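Local structure of uncharacterized protein (4DNH) at residues 243-257 with 266-278. The protein is of unknown function but folds as a closed eight-stranded TIM barrel, perhaps akin to dihydrodipicolinate synthase. Sequence-based numbering, arbitrary orientation.
Sequences RRQLPKGVRMYTGDD and GDEEGHSDALLGI. With GOL (glycerol), chain B.
Arg243 and Arg244 both reach the same oxygen of Asp267, a small charge network at the N-terminal ends of the last two strands of a TIM barrel. Arg243 NH2 and Arg244 NH2 each lie 2.9 Å from Asp267 OD2 in weak, bent hydrogen bonds within salt bridges. CG of Arg243 sits between the backbone N and the carbonyl carbon (chi1 69°), and the chain runs extended to NE, carrying the guanidinium across, nearly perpendicular to the carboxylate (86°). Arg243 NH1 donates in plane to Ser272 OG at 3.0 Å and also reaches Leu263 O; Ser272 OG is hydrogen-bonded to Glu239 OE2 as well. With an alanine at Arg243, Ser272 OG and Leu263 O would probably lose a donor and Asp267 OD2 one of its two arginine partners. Asp267 OD1 accepts from Gly270 N at 3.0 Å, an Asx motif accompanied by the backbone bond from Asp267 N to Gly270 O.

Farther along, strands 251-254 and 273-276 pair in parallel, completing a right-handed beta-alpha-beta crossover through helix 260-265. Asp273 N donates to Met252 O (2.7 Å), Thr254 N to Asp273 O, and Leu275 N to Thr254 O. Arg251 NH1 forms a salt bridge with Asp273 OD2 (2.8 Å), from the syn side but tilted out of the carboxylate plane; OD1 accepts from Val36 N, just before strand 37-40, which closes the barrel.

At the C-terminal ends, Asp257 OD1 receives Ile278 N (2.9 Å) from above the carboxylate plane. Gly277 N donates to O3 of a glycerol, probably a crystallisation additive, at 2.6 Å, and O3 donates to Asp257 OD2. Charge pairing thus ties the N-terminal end together, while the C-terminal end, where TIM barrels carry their active sites, is consistent with a polar pocket.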
ATOM      1  N   ARG A 243       1.650  18.159  -6.942  1.00 62.77           N
ATOM      2  CA  ARG A 243       0.341  17.999  -7.572  1.00 60.46           C
ATOM      3  C   ARG A 243      -0.168  19.261  -8.295  1.00 65.78           C
ATOM      4  O   ARG A 243      -1.107  19.189  -9.090  1.00 69.65           O
ATOM      5  CB  ARG A 243      -0.687  17.479  -6.566  1.00 54.85           C
ATOM      6  CG  ARG A 243      -1.069  18.454  -5.471  1.00 51.99           C
ATOM      7  CD  ARG A 243      -2.160  17.856  -4.610  1.00 49.10           C
ATOM      8  NE  ARG A 243      -2.541  18.781  -3.555  1.00 50.19           N
ATOM      9  CZ  ARG A 243      -3.287  18.475  -2.494  1.00 49.72           C
ATOM     10  NH1 ARG A 243      -3.756  17.247  -2.320  1.00 46.13           N
ATOM     11  NH2 ARG A 243      -3.556  19.414  -1.592  1.00 51.94           N
ATOM     12  N   ARG A 244       0.465  20.399  -8.020  1.00 69.04           N
ATOM     13  CA  ARG A 244       0.123  21.684  -8.652  1.00 71.33           C
ATOM     14  C   ARG A 244       0.874  21.900  -9.970  1.00 74.72           C
ATOM     15  O   ARG A 244       0.430  22.673 -10.827  1.00 77.11           O
ATOM     16  CB  ARG A 244       0.366  22.847  -7.681  1.00 67.99           C
ATOM     17  CG  ARG A 244      -0.585  22.851  -6.486  1.00 66.30           C
ATOM     18  CD  ARG A 244      -0.113  23.764  -5.348  1.00 66.73           C
ATOM     19  NE  ARG A 244      -1.069  23.758  -4.236  1.00 64.45           N
ATOM     20  CZ  ARG A 244      -1.096  24.635  -3.236  1.00 63.63           C
ATOM     21  NH1 ARG A 244      -0.222  25.633  -3.176  1.00 66.25           N
ATOM     22  NH2 ARG A 244      -2.018  24.519  -2.294  1.00 61.79           N
ATOM     23  N   GLN A 245       1.995  21.195 -10.128  1.00 74.39           N
ATOM     24  CA  GLN A 245       2.831  21.278 -11.325  1.00 75.45           C
ATOM     25  C   GLN A 245       2.567  20.136 -12.304  1.00 73.89           C
ATOM     26  O   GLN A 245       3.188  20.073 -13.364  1.00 74.77           O
ATOM     27  CB  GLN A 245       4.314  21.274 -10.948  1.00 75.90           C
ATOM     28  CG  GLN A 245       4.722  22.341  -9.953  1.00 79.09           C
ATOM     29  CD  GLN A 245       6.221  22.551  -9.922  1.00 83.90           C
ATOM     30  OE1 GLN A 245       6.876  22.288  -8.912  1.00 87.96           O
ATOM     31  NE2 GLN A 245       6.776  23.015 -11.037  1.00 83.24           N
ATOM     32  N   LEU A 246       1.658  19.236 -11.934  1.00 71.95           N
ATOM     33  CA  LEU A 246       1.270  18.081 -12.757  1.00 69.86           C
ATOM     34  C   LEU A 246       0.533  18.459 -14.062  1.00 73.23           C
ATOM     35  O   LEU A 246      -0.352  19.315 -14.040  1.00 74.33           O
ATOM     36  CB  LEU A 246       0.403  17.133 -11.913  1.00 65.11           C
ATOM     37  CG  LEU A 246       0.910  15.766 -11.411  1.00 59.85           C
ATOM     38  CD1 LEU A 246       2.397  15.705 -11.100  1.00 58.59           C
ATOM     39  CD2 LEU A 246       0.095  15.318 -10.206  1.00 57.38           C
ATOM     40  N   PRO A 247       0.884  17.808 -15.196  1.00 75.32           N
ATOM     41  CA  PRO A 247       0.216  18.044 -16.498  1.00 75.64           C
ATOM     42  C   PRO A 247      -1.263  17.666 -16.508  1.00 75.07           C
ATOM     43  O   PRO A 247      -1.692  16.838 -15.711  1.00 72.72           O
ATOM     44  CB  PRO A 247       0.966  17.113 -17.464  1.00 76.40           C
ATOM     45  CG  PRO A 247       2.233  16.733 -16.766  1.00 77.09           C
ATOM     46  CD  PRO A 247       1.930  16.771 -15.297  1.00 75.17           C
ATOM     47  N   LYS A 248      -2.025  18.260 -17.422  1.00 81.87           N
ATOM     48  CA  LYS A 248      -3.442  17.914 -17.644  1.00 85.75           C
ATOM     49  C   LYS A 248      -3.685  16.387 -17.767  1.00 81.74           C
ATOM     50  O   LYS A 248      -3.056  15.710 -18.583  1.00 81.21           O
ATOM     51  CB  LYS A 248      -3.976  18.706 -18.858  1.00 94.28           C
ATOM     52  CG  LYS A 248      -4.972  18.005 -19.781  1.00104.62           C
ATOM     53  CD  LYS A 248      -6.413  18.102 -19.297  1.00109.96           C
ATOM     54  CE  LYS A 248      -7.349  17.340 -20.225  1.00110.28           C
ATOM     55  NZ  LYS A 248      -8.723  17.259 -19.660  1.00110.54           N
ATOM     56  N   GLY A 249      -4.570  15.855 -16.924  1.00 77.78           N
ATOM     57  CA  GLY A 249      -4.952  14.433 -16.982  1.00 73.76           C
ATOM     58  C   GLY A 249      -3.965  13.424 -16.404  1.00 69.88           C
ATOM     59  O   GLY A 249      -4.064  12.215 -16.654  1.00 67.83           O
ATOM     60  N   VAL A 250      -3.003  13.918 -15.634  1.00 68.56           N
ATOM     61  CA  VAL A 250      -2.078  13.062 -14.905  1.00 64.15           C
ATOM     62  C   VAL A 250      -2.473  13.171 -13.431  1.00 62.61           C
ATOM     63  O   VAL A 250      -2.282  14.220 -12.817  1.00 64.13           O
ATOM     64  CB  VAL A 250      -0.600  13.473 -15.158  1.00 61.70           C
ATOM     65  CG1 VAL A 250       0.346  12.704 -14.252  1.00 59.37           C
ATOM     66  CG2 VAL A 250      -0.212  13.251 -16.616  1.00 61.53           C
ATOM     67  N   ARG A 251      -3.059  12.108 -12.873  1.00 59.86           N
ATOM     68  CA  ARG A 251      -3.533  12.142 -11.480  1.00 58.42           C
ATOM     69  C   ARG A 251      -2.417  12.061 -10.417  1.00 56.62           C
ATOM     70  O   ARG A 251      -1.349  11.492 -10.660  1.00 55.98           O
ATOM     71  CB  ARG A 251      -4.524  11.019 -11.229  1.00 55.49           C
ATOM     72  CG  ARG A 251      -5.804  11.059 -12.035  1.00 54.00           C
ATOM     73  CD  ARG A 251      -6.610   9.811 -11.697  1.00 53.31           C
ATOM     74  NE  ARG A 251      -7.945   9.783 -12.301  1.00 55.95           N
ATOM     75  CZ  ARG A 251      -8.983  10.528 -11.913  1.00 55.39           C
ATOM     76  NH1 ARG A 251      -8.878  11.411 -10.912  1.00 52.69           N
ATOM     77  NH2 ARG A 251     -10.140  10.388 -12.551  1.00 56.86           N
HETATM   78  N   MSE A 252      -2.677  12.636  -9.242  1.00 56.09           N
HETATM   79  CA  MSE A 252      -1.787  12.494  -8.078  1.00 55.04           C
HETATM   80  C   MSE A 252      -2.396  11.475  -7.156  1.00 54.40           C
HETATM   81  O   MSE A 252      -3.458  11.707  -6.556  1.00 55.86           O
HETATM   82  CB  MSE A 252      -1.610  13.833  -7.361  1.00 56.91           C
HETATM   83  CG  MSE A 252      -0.867  13.772  -6.020  1.00 62.30           C
HETATM   84 SE   MSE A 252       0.983  13.075  -6.155  1.00 75.57          SE
HETATM   85  CE  MSE A 252       1.907  14.703  -6.769  1.00 72.83           C
ATOM     86  N   TYR A 253      -1.757  10.316  -7.048  1.00 51.15           N
ATOM     87  CA  TYR A 253      -2.223   9.315  -6.101  1.00 48.90           C
ATOM     88  C   TYR A 253      -1.406   9.465  -4.828  1.00 49.23           C
ATOM     89  O   TYR A 253      -0.177   9.312  -4.853  1.00 50.24           O
ATOM     90  CB  TYR A 253      -2.088   7.900  -6.668  1.00 47.35           C
ATOM     91  CG  TYR A 253      -3.066   7.560  -7.796  1.00 47.76           C
ATOM     92  CD1 TYR A 253      -4.388   7.205  -7.518  1.00 45.21           C
ATOM     93  CD2 TYR A 253      -2.652   7.566  -9.136  1.00 47.99           C
ATOM     94  CE1 TYR A 253      -5.270   6.886  -8.533  1.00 46.49           C
ATOM     95  CE2 TYR A 253      -3.528   7.246 -10.157  1.00 48.66           C
ATOM     96  CZ  TYR A 253      -4.837   6.907  -9.851  1.00 48.15           C
ATOM     97  OH  TYR A 253      -5.724   6.597 -10.858  1.00 47.45           O
ATOM     98  N   THR A 254      -2.072   9.774  -3.717  1.00 47.11           N
ATOM     99  CA  THR A 254      -1.355   9.897  -2.458  1.00 46.38           C
ATOM    100  C   THR A 254      -0.863   8.537  -1.923  1.00 45.03           C
ATOM    101  O   THR A 254      -1.556   7.532  -2.010  1.00 43.76           O
ATOM    102  CB  THR A 254      -2.098  10.740  -1.390  1.00 46.07           C
ATOM    103  OG1 THR A 254      -1.149  11.128  -0.391  1.00 50.36           O
ATOM    104  CG2 THR A 254      -3.243   9.989  -0.723  1.00 43.35           C
ATOM    105  N   GLY A 255       0.362   8.526  -1.423  1.00 46.46           N
ATOM    106  CA  GLY A 255       0.980   7.323  -0.908  1.00 44.91           C
ATOM    107  C   GLY A 255       1.346   7.636   0.510  1.00 45.17           C
ATOM    108  O   GLY A 255       1.957   6.831   1.200  1.00 45.70           O
ATOM    109  N   ASP A 256       0.929   8.823   0.931  1.00 46.51           N
ATOM    110  CA  ASP A 256       1.238   9.372   2.234  1.00 47.59           C
ATOM    111  C   ASP A 256       0.244   8.856   3.271  1.00 47.12           C
ATOM    112  O   ASP A 256      -0.835   9.432   3.456  1.00 49.23           O
ATOM    113  CB  ASP A 256       1.206  10.901   2.143  1.00 49.75           C
ATOM    114  CG  ASP A 256       1.843  11.585   3.329  1.00 49.25           C
ATOM    115  OD1 ASP A 256       1.634  11.117   4.463  1.00 46.28           O
ATOM    116  OD2 ASP A 256       2.534  12.616   3.123  1.00 52.63           O
ATOM    117  N   ASP A 257       0.620   7.777   3.953  1.00 44.21           N
ATOM    118  CA  ASP A 257      -0.216   7.202   5.017  1.00 44.39           C
ATOM    119  C   ASP A 257      -0.222   8.010   6.327  1.00 44.95           C
ATOM    120  O   ASP A 257      -0.912   7.638   7.282  1.00 45.57           O
ATOM    121  CB  ASP A 257       0.198   5.749   5.295  1.00 44.08           C
ATOM    122  CG  ASP A 257       0.135   4.854   4.044  1.00 41.79           C
ATOM    123  OD1 ASP A 257      -0.966   4.364   3.701  1.00 41.92           O
ATOM    124  OD2 ASP A 257       1.198   4.620   3.424  1.00 39.18           O
ATOM    125  N   GLY A 266      -8.049  17.755  -0.090  1.00 63.49           N
ATOM    126  CA  GLY A 266      -7.406  18.796  -0.894  1.00 63.62           C
ATOM    127  C   GLY A 266      -7.524  20.216  -0.365  1.00 63.73           C
ATOM    128  O   GLY A 266      -8.109  20.466   0.690  1.00 62.17           O
ATOM    129  N   ASP A 267      -6.947  21.147  -1.114  1.00 65.70           N
ATOM    130  CA  ASP A 267      -7.005  22.557  -0.779  1.00 68.86           C
ATOM    131  C   ASP A 267      -7.779  23.348  -1.826  1.00 74.16           C
ATOM    132  O   ASP A 267      -8.479  22.774  -2.664  1.00 73.38           O
ATOM    133  CB  ASP A 267      -5.592  23.137  -0.577  1.00 68.28           C
ATOM    134  CG  ASP A 267      -4.546  22.535  -1.524  1.00 66.49           C
ATOM    135  OD1 ASP A 267      -4.827  22.352  -2.735  1.00 66.36           O
ATOM    136  OD2 ASP A 267      -3.418  22.266  -1.038  1.00 65.23           O
ATOM    137  N   GLU A 268      -7.639  24.669  -1.756  1.00 78.44           N
ATOM    138  CA  GLU A 268      -8.247  25.598  -2.696  1.00 86.81           C
ATOM    139  C   GLU A 268      -7.622  25.552  -4.102  1.00 86.22           C
ATOM    140  O   GLU A 268      -8.059  26.286  -4.994  1.00 89.90           O
ATOM    141  CB  GLU A 268      -8.173  27.024  -2.126  1.00100.10           C
ATOM    142  CG  GLU A 268      -9.047  27.245  -0.892  1.00112.63           C
ATOM    143  CD  GLU A 268      -8.777  28.558  -0.172  1.00124.84           C
ATOM    144  OE1 GLU A 268      -8.715  29.621  -0.833  1.00133.66           O
ATOM    145  OE2 GLU A 268      -8.644  28.527   1.072  1.00125.87           O
ATOM    146  N   GLU A 269      -6.609  24.704  -4.297  1.00 81.87           N
ATOM    147  CA  GLU A 269      -5.919  24.587  -5.594  1.00 80.29           C
ATOM    148  C   GLU A 269      -6.150  23.226  -6.240  1.00 76.44           C
ATOM    149  O   GLU A 269      -6.289  23.120  -7.460  1.00 76.56           O
ATOM    150  CB  GLU A 269      -4.410  24.854  -5.454  1.00 82.49           C
ATOM    151  CG  GLU A 269      -4.030  26.266  -4.991  1.00 85.78           C
ATOM    152  CD  GLU A 269      -4.118  27.323  -6.088  1.00 92.29           C
ATOM    153  OE1 GLU A 269      -4.488  26.998  -7.240  1.00 90.44           O
ATOM    154  OE2 GLU A 269      -3.812  28.503  -5.798  1.00100.64           O
ATOM    155  N   GLY A 270      -6.192  22.187  -5.415  1.00 72.76           N
ATOM    156  CA  GLY A 270      -6.433  20.843  -5.913  1.00 69.74           C
ATOM    157  C   GLY A 270      -6.632  19.822  -4.816  1.00 65.30           C
ATOM    158  O   GLY A 270      -6.549  20.129  -3.634  1.00 64.55           O
ATOM    159  N   HIS A 271      -6.914  18.599  -5.224  1.00 63.93           N
ATOM    160  CA  HIS A 271      -6.934  17.477  -4.308  1.00 62.07           C
ATOM    161  C   HIS A 271      -6.013  16.407  -4.815  1.00 60.63           C
ATOM    162  O   HIS A 271      -5.421  16.555  -5.892  1.00 60.97           O
ATOM    163  CB  HIS A 271      -8.359  16.960  -4.101  1.00 61.09           C
ATOM    164  CG  HIS A 271      -9.103  16.643  -5.380  1.00 63.74           C
ATOM    165  ND1 HIS A 271      -8.826  15.559  -6.137  1.00 62.83           N
ATOM    166  CD2 HIS A 271     -10.179  17.293  -6.001  1.00 67.42           C
ATOM    167  CE1 HIS A 271      -9.659  15.531  -7.199  1.00 65.50           C
ATOM    168  NE2 HIS A 271     -10.489  16.590  -7.112  1.00 66.74           N
ATOM    169  N   SER A 272      -5.836  15.340  -4.040  1.00 58.59           N
ATOM    170  CA  SER A 272      -5.236  14.133  -4.606  1.00 60.59           C
ATOM    171  C   SER A 272      -6.119  12.903  -4.446  1.00 59.65           C
ATOM    172  O   SER A 272      -6.975  12.845  -3.556  1.00 58.75           O
ATOM    173  CB  SER A 272      -3.791  13.876  -4.128  1.00 63.77           C
ATOM    174  OG  SER A 272      -3.551  14.312  -2.810  1.00 68.60           O
ATOM    175  N   ASP A 273      -5.913  11.946  -5.352  1.00 58.39           N
ATOM    176  CA  ASP A 273      -6.531  10.631  -5.284  1.00 54.51           C
ATOM    177  C   ASP A 273      -5.739   9.733  -4.315  1.00 52.78           C
ATOM    178  O   ASP A 273      -4.970  10.240  -3.500  1.00 55.99           O
ATOM    179  CB  ASP A 273      -6.640  10.045  -6.694  1.00 54.57           C
ATOM    180  CG  ASP A 273      -7.684  10.766  -7.544  1.00 55.97           C
ATOM    181  OD1 ASP A 273      -8.882  10.712  -7.179  1.00 55.53           O
ATOM    182  OD2 ASP A 273      -7.310  11.386  -8.571  1.00 56.86           O
ATOM    183  N   ALA A 274      -5.926   8.420  -4.372  1.00 49.16           N
ATOM    184  CA  ALA A 274      -5.388   7.566  -3.317  1.00 45.50           C
ATOM    185  C   ALA A 274      -4.934   6.195  -3.774  1.00 44.08           C
ATOM    186  O   ALA A 274      -5.622   5.512  -4.515  1.00 43.41           O
ATOM    187  CB  ALA A 274      -6.392   7.426  -2.186  1.00 43.99           C
ATOM    188  N   LEU A 275      -3.758   5.809  -3.311  1.00 45.32           N
ATOM    189  CA  LEU A 275      -3.224   4.475  -3.508  1.00 44.37           C
ATOM    190  C   LEU A 275      -2.397   4.210  -2.247  1.00 43.83           C
ATOM    191  O   LEU A 275      -1.201   4.538  -2.160  1.00 43.14           O
ATOM    192  CB  LEU A 275      -2.387   4.425  -4.785  1.00 44.71           C
ATOM    193  CG  LEU A 275      -2.078   3.064  -5.409  1.00 46.13           C
ATOM    194  CD1 LEU A 275      -1.401   3.322  -6.746  1.00 48.42           C
ATOM    195  CD2 LEU A 275      -1.191   2.214  -4.496  1.00 44.27           C
ATOM    196  N   LEU A 276      -3.073   3.625  -1.267  1.00 43.27           N
ATOM    197  CA  LEU A 276      -2.595   3.599   0.106  1.00 41.71           C
ATOM    198  C   LEU A 276      -2.608   2.206   0.710  1.00 41.04           C
ATOM    199  O   LEU A 276      -3.595   1.471   0.585  1.00 39.70           O
ATOM    200  CB  LEU A 276      -3.487   4.503   0.964  1.00 41.43           C
ATOM    201  CG  LEU A 276      -3.353   6.009   0.768  1.00 41.19           C
ATOM    202  CD1 LEU A 276      -4.587   6.714   1.311  1.00 41.29           C
ATOM    203  CD2 LEU A 276      -2.096   6.523   1.446  1.00 40.71           C
ATOM    204  N   GLY A 277      -1.522   1.858   1.397  1.00 41.09           N
ATOM    205  CA  GLY A 277      -1.493   0.664   2.238  1.00 38.28           C
ATOM    206  C   GLY A 277      -2.422   0.795   3.442  1.00 38.87           C
ATOM    207  O   GLY A 277      -2.941  -0.203   3.920  1.00 39.78           O
ATOM    208  N   ILE A 278      -2.653   2.018   3.930  1.00 38.01           N
ATOM    209  CA  ILE A 278      -3.571   2.193   5.062  1.00 38.82           C
ATOM    210  C   ILE A 278      -5.028   1.863   4.679  1.00 41.52           C
ATOM    211  O   ILE A 278      -5.804   1.398   5.511  1.00 46.24           O
ATOM    212  CB  ILE A 278      -3.427   3.582   5.767  1.00 38.92           C
ATOM    213  CG1 ILE A 278      -4.340   3.695   7.001  1.00 38.30           C
ATOM    214  CG2 ILE A 278      -3.728   4.735   4.817  1.00 41.74           C
ATOM    215  CD1 ILE A 278      -3.961   2.795   8.155  1.00 38.87           C
TER
HETATM  216  C1  GOL B 500       4.338   2.602   0.574  1.00 42.66           C
HETATM  217  O1  GOL B 500       4.126   2.451  -0.832  1.00 43.89           O
HETATM  218  C2  GOL B 500       3.135   3.312   1.175  1.00 42.58           C
HETATM  219  O2  GOL B 500       2.914   4.564   0.493  1.00 42.13           O
HETATM  220  C3  GOL B 500       1.913   2.407   1.080  1.00 41.22           C
HETATM  221  O3  GOL B 500       0.728   3.185   1.296  1.00 41.63           O
HETATM  222  O   HOH W   1      -3.969  18.296  -7.773  1.00 49.70           O